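Local coordinates for protein putative carbohydrate-active enzyme (Uncultured organism, PDB 5WH8) that probably hydrolyses O-glycosidic bonds in cellulose, as the family 5 glycoside hydrolase domain of a larger multi-modular cellulase, at residues 35-40 with 274-279. Sequence-based numbering, arbitrary orientation.
Sequences SSHGLA and ADKPES. With EDO (1,2-ethanediol), chain M.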
loop_
_atom_site.group_PDB
_atom_site.type_symbol
_atom_site.label_atom_id
_atom_site.label_comp_id
_atom_site.label_asym_id
_atom_site.label_seq_id
_atom_site.Cartn_x
_atom_site.Cartn_y
_atom_site.Cartn_z
ATOM N N SER A 35 -5.693 1.518 -3.511
ATOM C CA SER A 35 -4.501 2.148 -4.099
ATOM C C SER A 35 -4.849 3.151 -5.195
ATOM O O SER A 35 -5.749 2.920 -6.000
ATOM C CB SER A 35 -3.570 1.089 -4.705
ATOM O OG SER A 35 -2.345 1.648 -5.173
ATOM N N SER A 36 -4.095 4.249 -5.255
ATOM C CA SER A 36 -4.106 5.083 -6.450
ATOM C C SER A 36 -3.557 4.299 -7.621
ATOM O O SER A 36 -2.836 3.299 -7.453
ATOM C CB SER A 36 -3.270 6.366 -6.250
ATOM O OG SER A 36 -1.870 6.108 -6.292
ATOM N N HIS A 37 -3.865 4.768 -8.825
ATOM C CA HIS A 37 -3.128 4.381 -10.031
ATOM C C HIS A 37 -1.960 5.393 -10.116
ATOM O O HIS A 37 -1.621 6.023 -9.104
ATOM C CB HIS A 37 -4.081 4.423 -11.244
ATOM C CG HIS A 37 -3.682 3.586 -12.424
ATOM N ND1 HIS A 37 -2.559 3.836 -13.179
ATOM C CD2 HIS A 37 -4.315 2.547 -13.024
ATOM C CE1 HIS A 37 -2.498 2.966 -14.181
ATOM N NE2 HIS A 37 -3.548 2.168 -14.102
ATOM N N GLY A 38 -1.325 5.568 -11.266
ATOM C CA GLY A 38 -0.267 6.566 -11.371
ATOM C C GLY A 38 -0.765 7.967 -11.036
ATOM O O GLY A 38 -1.721 8.438 -11.629
ATOM N N LEU A 39 -0.127 8.645 -10.077
ATOM C CA LEU A 39 -0.605 9.976 -9.662
ATOM C C LEU A 39 -0.549 11.009 -10.799
ATOM O O LEU A 39 -1.470 11.820 -10.943
ATOM C CB LEU A 39 0.193 10.476 -8.449
ATOM C CG LEU A 39 0.076 9.573 -7.213
ATOM C CD1 LEU A 39 1.108 9.930 -6.168
ATOM C CD2 LEU A 39 -1.344 9.607 -6.599
ATOM N N ALA A 40 0.507 10.969 -11.614
ATOM C CA ALA A 40 0.645 11.906 -12.726
ATOM C C ALA A 40 -0.362 11.626 -13.847
ATOM O O ALA A 40 -0.602 12.461 -14.735
ATOM C CB ALA A 40 2.067 11.849 -13.278
ATOM N N ALA A 274 -9.327 4.590 -9.876
ATOM C CA ALA A 274 -9.078 5.344 -11.091
ATOM C C ALA A 274 -10.235 5.025 -12.033
ATOM O O ALA A 274 -10.939 4.028 -11.812
ATOM C CB ALA A 274 -7.744 4.958 -11.710
ATOM N N ASP A 275 -10.442 5.858 -13.056
ATOM C CA ASP A 275 -11.517 5.620 -14.032
ATOM C C ASP A 275 -10.987 5.289 -15.425
ATOM O O ASP A 275 -11.669 5.519 -16.417
ATOM C CB ASP A 275 -12.464 6.827 -14.087
ATOM C CG ASP A 275 -11.783 8.104 -14.546
ATOM O OD1 ASP A 275 -10.538 8.166 -14.602
ATOM O OD2 ASP A 275 -12.525 9.076 -14.844
ATOM N N LYS A 276 -9.776 4.740 -15.493
ATOM C CA LYS A 276 -9.232 4.172 -16.730
ATOM C C LYS A 276 -10.145 3.059 -17.255
ATOM O O LYS A 276 -10.668 2.269 -16.467
ATOM C CB LYS A 276 -7.818 3.630 -16.472
ATOM C CG LYS A 276 -7.045 3.200 -17.708
ATOM C CD LYS A 276 -5.601 2.929 -17.371
ATOM C CE LYS A 276 -4.786 2.493 -18.596
ATOM N NZ LYS A 276 -5.055 3.399 -19.756
ATOM N N PRO A 277 -10.342 2.962 -18.588
ATOM C CA PRO A 277 -11.245 1.925 -19.092
ATOM C C PRO A 277 -10.567 0.550 -19.173
ATOM O O PRO A 277 -10.388 -0.031 -20.244
ATOM C CB PRO A 277 -11.661 2.462 -20.486
ATOM C CG PRO A 277 -10.590 3.350 -20.892
ATOM C CD PRO A 277 -9.939 3.910 -19.646
ATOM N N GLU A 278 -10.198 0.030 -18.006
ATOM C CA GLU A 278 -9.690 -1.340 -17.875
ATOM C C GLU A 278 -10.418 -1.969 -16.687
ATOM O O GLU A 278 -10.817 -1.260 -15.750
ATOM C CB GLU A 278 -8.165 -1.381 -17.654
ATOM C CG GLU A 278 -7.690 -0.611 -16.411
ATOM C CD GLU A 278 -6.177 -0.448 -16.329
ATOM O OE1 GLU A 278 -5.481 -0.717 -17.329
ATOM O OE2 GLU A 278 -5.683 -0.031 -15.260
ATOM N N SER A 279 -10.595 -3.287 -16.698
ATOM C CA SER A 279 -11.534 -3.893 -15.767
ATOM C C SER A 279 -11.086 -3.860 -14.302
ATOM O O SER A 279 -11.950 -3.989 -13.418
ATOM C CB SER A 279 -11.826 -5.335 -16.170
ATOM O OG SER A 279 -10.640 -6.057 -16.313
HETATM C C1 EDO M . -2.271 -1.099 -14.891
HETATM O O1 EDO M . -3.663 -1.160 -14.535
HETATM C C2 EDO M . -2.014 -0.690 -16.352
HETATM O O2 EDO M . -2.907 0.342 -16.812
#
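His37 and Glu278 meet where the TIM barrel of this family 5 glycoside hydrolase closes, just beyond the C-terminal ends of its first and last strands, 32-36 and 268-273, with Glu278 in the loop after the latter. This is the barrel end that carries the substrate cleft in the family. His37 NE2 donates to Glu278 OE2 at 3.3 Å, a bent histidine-carboxylate hydrogen bond with an angle of 137° at the hydrogen. The acceptor lies in the imidazole plane, and the donor reaches the syn side of OE2 somewhat out of the carboxylate plane. The two planes are turned 34° apart. With CG anti to the backbone N (chi1 -157°), the His37 ring extends toward Glu278. Gly38 N donates to His37 ND1 at 2.9 Å, consistent with NE2 as the donor. Nearer the backbone, His37 CB packs on Ala274 CB at 3.7 Å. Lys276 passes obliquely by the ring, with CD 3.9 Å from His37 NE2. Phe42 meets the same ring edge-to-face, and the Trp271 ring also meets it. A 1,2-ethanediol, probably from the crystallisation liquor, also bonds to Trp271 NE1. Its O2 weakly shares the His37 NE2 N-H with Glu278 OE2 and donates to Glu278 OE1 at 2.8 Å.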